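Local structure of 2-nitrobenzoate nitroreductase (Pseudomonas fluorescens, 4Z85) at residues Phe87-Asp93 with Ala135-Cys141; Lys142-Ile146 with Val156-Ile160. The protein is an FMN-binding flavoprotein that reduces the nitro group of 2-nitrobenzoate and belongs to the flavoredoxin family. All coordinates share one frame; numbering follows the deposited sequence.

Contact 1. Residues Phe87-Asp93 with Ala135-Cys141; sequences FVVNMVD and APIAWEC
F87 to N90 pairs antiparallel with A138 to C141, the two strand axes 4.6 Å apart at their closest, and five backbone hydrogen bonds run from the F87-C141 pair to M91 N, which donates to I137 O at 2.9 Å. The pairing joins two neighbouring strands of the six-stranded antiparallel barrel of a flavin reductase-like domain. F87, V89, W139 and C141 share one face. There the methyl CE of M91 lies over the six-membered ring of W139, 3.5 Å from its centroid, as a CH-pi contact; the M91 chain bends about CB-CG (chi2 -51°) to bring it there, and SD sits farther off above the five-membered ring. W139 NE1 is hydrogen-bonded to S21 OG of the second subunit. On the other face V88 CG1 meets A138 CB at 3.8 Å, while the amide of N90 is held by L29, T31 and I132. Beyond the strands, the carboxylate of D93, at the N-cap of helix 94-103, rests against the P136 ring, with D93 OD2 3.5 Å from P136 CB. At the opposite end C141 CB stands over the centre of the F87 ring, 4.1 Å from the centroid and 10° off its normal.

Contact 2. Residues Lys142-Ile146 with Val156-Ile160; sequences KLYKI and VFGEI
L143 CD1 packs on V156 CG1 at 3.8 Å, the two side chains crossing at about a right angle, and I146 CG1 approaches V156 CG2 more loosely on the same side of the hairpin. With its CG anti to the backbone N (chi1 -180°), L143 begins by leading away from the partner strand; the turn at CG then brings CD1 back to V156 and to within 3.6 Å of F157 O. That carbonyl is the pivot of a classic beta bulge: Y144 and K145 both face F157, and F157 O accepts from Y144 N at 2.8 Å and from K145 N at 3.1 Å. F157 N returns a bond to K145 O, which also lies in plane at the edge of the F157 ring, 3.6 Å from F157 CD1. Past the bulge the pairing is regular again, E159 N giving a nearly straight bond to K142 O (N-H...O 179°). At the polar edge, E159 OE1 reaches the Y144 ring edge in its plane, 3.8 Å from Y144 CD1, with ring and carboxylate planes 63° apart. Helix 77-84 packs against L143, I146 and V156 through L78, I81 and I82, while strand 55-62 flanks V156-I160 and pairs with it through I59 and F57.

In the fold
From the N terminus, the chain passes through strands 28-33, 39-52 and 55-62 and helix 77-84 before reaching strand 86-90. Contact 1 then closes a 41-residue loop that includes helices 94-103 and 113-117, bringing strand 137-150 alongside strand 86-90. Contact 2 follows in series as the same strand runs on and turns back at a short connection into strand 153-165, the two forming a beta hairpin; it closes the nine residues between its segments. Strand 137-150 is thus shared, with 86-90 and 153-165 as its two neighbours in the barrel. Neither contact encloses the other, yet they meet: W139 packs on I160 and F87 on G158 and V156. Both also reach the second subunit, placing this wall of the barrel against it.

Contact 1. Residues Phe87-Asp93 with Ala135-Cys141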
loop_
_atom_site.group_PDB
_atom_site.type_symbol
_atom_site.label_atom_id
_atom_site.label_comp_id
_atom_site.label_asym_id
_atom_site.label_seq_id
_atom_site.Cartn_x
_atom_site.Cartn_y
_atom_site.Cartn_z
ATOM N N PHE A 87 -12.615 14.833 0.937
ATOM C CA PHE A 87 -12.997 13.651 0.153
ATOM C C PHE A 87 -13.169 12.450 1.058
ATOM O O PHE A 87 -12.809 12.493 2.246
ATOM C CB PHE A 87 -11.974 13.345 -0.955
ATOM C CG PHE A 87 -10.570 13.099 -0.462
ATOM C CD1 PHE A 87 -9.735 14.161 -0.144
ATOM C CD2 PHE A 87 -10.068 11.805 -0.364
ATOM C CE1 PHE A 87 -8.436 13.943 0.289
ATOM C CE2 PHE A 87 -8.769 11.579 0.062
ATOM C CZ PHE A 87 -7.950 12.646 0.394
ATOM N N VAL A 88 -13.745 11.383 0.505
ATOM C CA VAL A 88 -13.920 10.162 1.284
ATOM C C VAL A 88 -13.133 9.032 0.661
ATOM O O VAL A 88 -13.193 8.828 -0.552
ATOM C CB VAL A 88 -15.392 9.729 1.388
ATOM C CG1 VAL A 88 -15.513 8.312 1.992
ATOM C CG2 VAL A 88 -16.187 10.735 2.221
ATOM N N VAL A 89 -12.391 8.318 1.498
ATOM C CA VAL A 89 -11.814 7.046 1.069
ATOM C C VAL A 89 -12.743 5.907 1.492
ATOM O O VAL A 89 -12.918 5.633 2.665
ATOM C CB VAL A 89 -10.402 6.828 1.658
ATOM C CG1 VAL A 89 -9.891 5.427 1.302
ATOM C CG2 VAL A 89 -9.443 7.891 1.140
ATOM N N ASN A 90 -13.347 5.247 0.517
ATOM C CA ASN A 90 -14.197 4.099 0.779
ATOM C C ASN A 90 -13.377 2.851 0.604
ATOM O O ASN A 90 -12.740 2.687 -0.436
ATOM C CB ASN A 90 -15.392 4.045 -0.176
ATOM C CG ASN A 90 -16.246 5.288 -0.115
ATOM O OD1 ASN A 90 -17.141 5.386 0.728
ATOM N ND2 ASN A 90 -15.974 6.242 -0.997
ATOM N N MET A 91 -13.391 2.002 1.617
ATOM C CA MET A 91 -12.669 0.734 1.564
ATOM C C MET A 91 -13.520 -0.268 0.797
ATOM O O MET A 91 -14.733 -0.084 0.648
ATOM C CB MET A 91 -12.342 0.224 2.968
ATOM C CG MET A 91 -11.529 1.212 3.802
ATOM S SD MET A 91 -10.058 1.799 2.921
ATOM C CE MET A 91 -9.393 2.898 4.152
ATOM N N VAL A 92 -12.883 -1.326 0.308
ATOM C CA VAL A 92 -13.502 -2.170 -0.705
ATOM C C VAL A 92 -13.563 -3.620 -0.259
ATOM O O VAL A 92 -12.527 -4.240 -0.048
ATOM C CB VAL A 92 -12.732 -2.094 -2.048
ATOM C CG1 VAL A 92 -13.377 -3.025 -3.089
ATOM C CG2 VAL A 92 -12.646 -0.646 -2.556
ATOM N N ASP A 93 -14.775 -4.154 -0.103
ATOM C CA ASP A 93 -14.938 -5.588 0.104
ATOM C C ASP A 93 -15.916 -6.155 -0.929
ATOM O O ASP A 93 -16.251 -5.489 -1.900
ATOM C CB ASP A 93 -15.385 -5.897 1.536
ATOM C CG ASP A 93 -16.810 -5.438 1.853
ATOM O OD1 ASP A 93 -17.454 -4.769 1.027
ATOM O OD2 ASP A 93 -17.272 -5.760 2.968
ATOM N N ALA A 135 -20.341 0.764 1.505
ATOM C CA ALA A 135 -18.930 0.598 1.892
ATOM C C ALA A 135 -18.792 -0.017 3.277
ATOM O O ALA A 135 -19.526 0.343 4.190
ATOM C CB ALA A 135 -18.190 1.935 1.841
ATOM N N PRO A 136 -17.836 -0.949 3.442
ATOM C CA PRO A 136 -17.624 -1.581 4.751
ATOM C C PRO A 136 -17.082 -0.598 5.781
ATOM O O PRO A 136 -17.481 -0.600 6.944
ATOM C CB PRO A 136 -16.607 -2.686 4.452
ATOM C CG PRO A 136 -15.907 -2.234 3.183
ATOM C CD PRO A 136 -16.946 -1.496 2.400
ATOM N N ILE A 137 -16.144 0.225 5.329
ATOM C CA ILE A 137 -15.464 1.214 6.152
ATOM C C ILE A 137 -15.210 2.402 5.251
ATOM O O ILE A 137 -14.956 2.229 4.062
ATOM C CB ILE A 137 -14.122 0.689 6.737
ATOM C CG1 ILE A 137 -14.326 -0.584 7.576
ATOM C CG2 ILE A 137 -13.445 1.758 7.577
ATOM C CD1 ILE A 137 -13.030 -1.172 8.111
ATOM N N ALA A 138 -15.293 3.614 5.799
ATOM C CA ALA A 138 -14.958 4.811 5.039
ATOM C C ALA A 138 -14.190 5.790 5.903
ATOM O O ALA A 138 -14.446 5.921 7.088
ATOM C CB ALA A 138 -16.221 5.467 4.478
ATOM N N TRP A 139 -13.203 6.450 5.319
ATOM C CA TRP A 139 -12.481 7.522 5.982
ATOM C C TRP A 139 -13.027 8.855 5.481
ATOM O O TRP A 139 -13.050 9.112 4.278
ATOM C CB TRP A 139 -10.977 7.456 5.690
ATOM C CG TRP A 139 -10.228 6.288 6.236
ATOM C CD1 TRP A 139 -10.674 5.347 7.125
ATOM C CD2 TRP A 139 -8.873 5.941 5.929
ATOM N NE1 TRP A 139 -9.671 4.443 7.395
ATOM C CE2 TRP A 139 -8.555 4.792 6.676
ATOM C CE3 TRP A 139 -7.895 6.497 5.085
ATOM C CZ2 TRP A 139 -7.304 4.174 6.598
ATOM C CZ3 TRP A 139 -6.663 5.889 5.013
ATOM C CH2 TRP A 139 -6.371 4.741 5.763
ATOM N N GLU A 140 -13.487 9.691 6.408
ATOM C CA GLU A 140 -13.805 11.079 6.116
ATOM C C GLU A 140 -12.512 11.879 6.230
ATOM O O GLU A 140 -11.889 11.930 7.313
ATOM C CB GLU A 140 -14.883 11.606 7.082
ATOM C CG GLU A 140 -16.164 10.756 7.059
ATOM C CD GLU A 140 -17.278 11.316 7.938
ATOM O OE1 GLU A 140 -17.036 12.318 8.644
ATOM O OE2 GLU A 140 -18.392 10.742 7.917
ATOM N N CYS A 141 -12.123 12.480 5.099
ATOM C CA CYS A 141 -10.802 13.078 4.948
ATOM C C CYS A 141 -10.803 14.530 4.525
ATOM O O CYS A 141 -11.674 14.992 3.773
ATOM C CB CYS A 141 -9.986 12.303 3.917
ATOM S SG CYS A 141 -9.922 10.530 4.202
#

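Contact 2. Residues Lys142-Ile146 with Val156-Ile160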
loop_
_atom_site.group_PDB
_atom_site.type_symbol
_atom_site.label_atom_id
_atom_site.label_comp_id
_atom_site.label_asym_id
_atom_site.label_seq_id
_atom_site.Cartn_x
_atom_site.Cartn_y
_atom_site.Cartn_z
ATOM N N LYS A 142 -9.778 15.227 5.003
ATOM C CA LYS A 142 -9.455 16.557 4.533
ATOM C C LYS A 142 -8.115 16.524 3.830
ATOM O O LYS A 142 -7.250 15.702 4.142
ATOM C CB LYS A 142 -9.439 17.552 5.695
ATOM C CG LYS A 142 -10.820 17.733 6.311
ATOM C CD LYS A 142 -10.780 18.701 7.494
ATOM C CE LYS A 142 -12.178 19.154 7.905
ATOM N NZ LYS A 142 -12.125 20.106 9.069
ATOM N N LEU A 143 -7.952 17.417 2.869
ATOM C CA LEU A 143 -6.698 17.526 2.153
ATOM C C LEU A 143 -5.616 18.055 3.068
ATOM O O LEU A 143 -5.776 19.101 3.687
ATOM C CB LEU A 143 -6.847 18.447 0.936
ATOM C CG LEU A 143 -5.566 18.607 0.116
ATOM C CD1 LEU A 143 -5.170 17.256 -0.515
ATOM C CD2 LEU A 143 -5.700 19.688 -0.946
ATOM N N TYR A 144 -4.514 17.330 3.160
ATOM C CA TYR A 144 -3.365 17.818 3.890
ATOM C C TYR A 144 -2.453 18.589 2.948
ATOM O O TYR A 144 -2.098 19.750 3.201
ATOM C CB TYR A 144 -2.617 16.664 4.527
ATOM C CG TYR A 144 -1.583 17.088 5.536
ATOM C CD1 TYR A 144 -1.954 17.385 6.846
ATOM C CD2 TYR A 144 -0.244 17.215 5.188
ATOM C CE1 TYR A 144 -1.013 17.751 7.785
ATOM C CE2 TYR A 144 0.704 17.594 6.120
ATOM C CZ TYR A 144 0.309 17.866 7.421
ATOM O OH TYR A 144 1.260 18.237 8.343
ATOM N N LYS A 145 -2.065 17.941 1.851
ATOM C CA LYS A 145 -1.175 18.608 0.898
ATOM C C LYS A 145 -1.118 17.840 -0.401
ATOM O O LYS A 145 -1.193 16.621 -0.393
ATOM C CB LYS A 145 0.238 18.730 1.469
ATOM C CG LYS A 145 1.317 19.078 0.466
ATOM C CD LYS A 145 2.282 20.089 1.039
ATOM C CE LYS A 145 3.505 19.409 1.600
ATOM N NZ LYS A 145 4.376 20.408 2.296
ATOM N N ILE A 146 -0.964 18.536 -1.518
ATOM C CA ILE A 146 -0.688 17.833 -2.770
ATOM C C ILE A 146 0.759 18.083 -3.142
ATOM O O ILE A 146 1.225 19.222 -3.120
ATOM C CB ILE A 146 -1.619 18.277 -3.900
ATOM C CG1 ILE A 146 -3.057 17.883 -3.558
ATOM C CG2 ILE A 146 -1.213 17.625 -5.222
ATOM C CD1 ILE A 146 -4.043 18.324 -4.554
ATOM N N VAL A 156 -1.463 12.863 -3.493
ATOM C CA VAL A 156 -2.435 13.491 -2.618
ATOM C C VAL A 156 -2.214 12.973 -1.205
ATOM O O VAL A 156 -2.317 11.777 -0.973
ATOM C CB VAL A 156 -3.870 13.185 -3.048
ATOM C CG1 VAL A 156 -4.872 13.810 -2.050
ATOM C CG2 VAL A 156 -4.111 13.671 -4.482
ATOM N N PHE A 157 -1.889 13.876 -0.277
ATOM C CA PHE A 157 -1.769 13.516 1.126
ATOM C C PHE A 157 -3.027 13.964 1.837
ATOM O O PHE A 157 -3.368 15.158 1.833
ATOM C CB PHE A 157 -0.526 14.141 1.763
ATOM C CG PHE A 157 0.755 13.573 1.242
ATOM C CD1 PHE A 157 1.303 14.043 0.054
ATOM C CD2 PHE A 157 1.416 12.552 1.927
ATOM C CE1 PHE A 157 2.486 13.514 -0.427
ATOM C CE2 PHE A 157 2.602 12.017 1.440
ATOM C CZ PHE A 157 3.135 12.504 0.259
ATOM N N GLY A 158 -3.728 12.992 2.414
ATOM C CA GLY A 158 -4.996 13.265 3.055
ATOM C C GLY A 158 -4.861 13.046 4.546
ATOM O O GLY A 158 -4.046 12.230 4.980
ATOM N N GLU A 159 -5.671 13.770 5.321
ATOM C CA GLU A 159 -5.737 13.563 6.765
ATOM C C GLU A 159 -7.087 12.970 7.120
ATOM O O GLU A 159 -8.130 13.468 6.689
ATOM C CB GLU A 159 -5.516 14.877 7.523
ATOM C CG GLU A 159 -5.693 14.724 9.035
ATOM C CD GLU A 159 -5.401 15.998 9.779
ATOM O OE1 GLU A 159 -5.002 16.983 9.119
ATOM O OE2 GLU A 159 -5.578 16.008 11.019
ATOM N N ILE A 160 -7.068 11.874 7.865
ATOM C CA ILE A 160 -8.298 11.253 8.312
ATOM C C ILE A 160 -8.878 12.052 9.472
ATOM O O ILE A 160 -8.237 12.187 10.506
ATOM C CB ILE A 160 -8.067 9.811 8.769
ATOM C CG1 ILE A 160 -7.360 9.020 7.671
ATOM C CG2 ILE A 160 -9.390 9.155 9.147
ATOM C CD1 ILE A 160 -6.787 7.706 8.154
#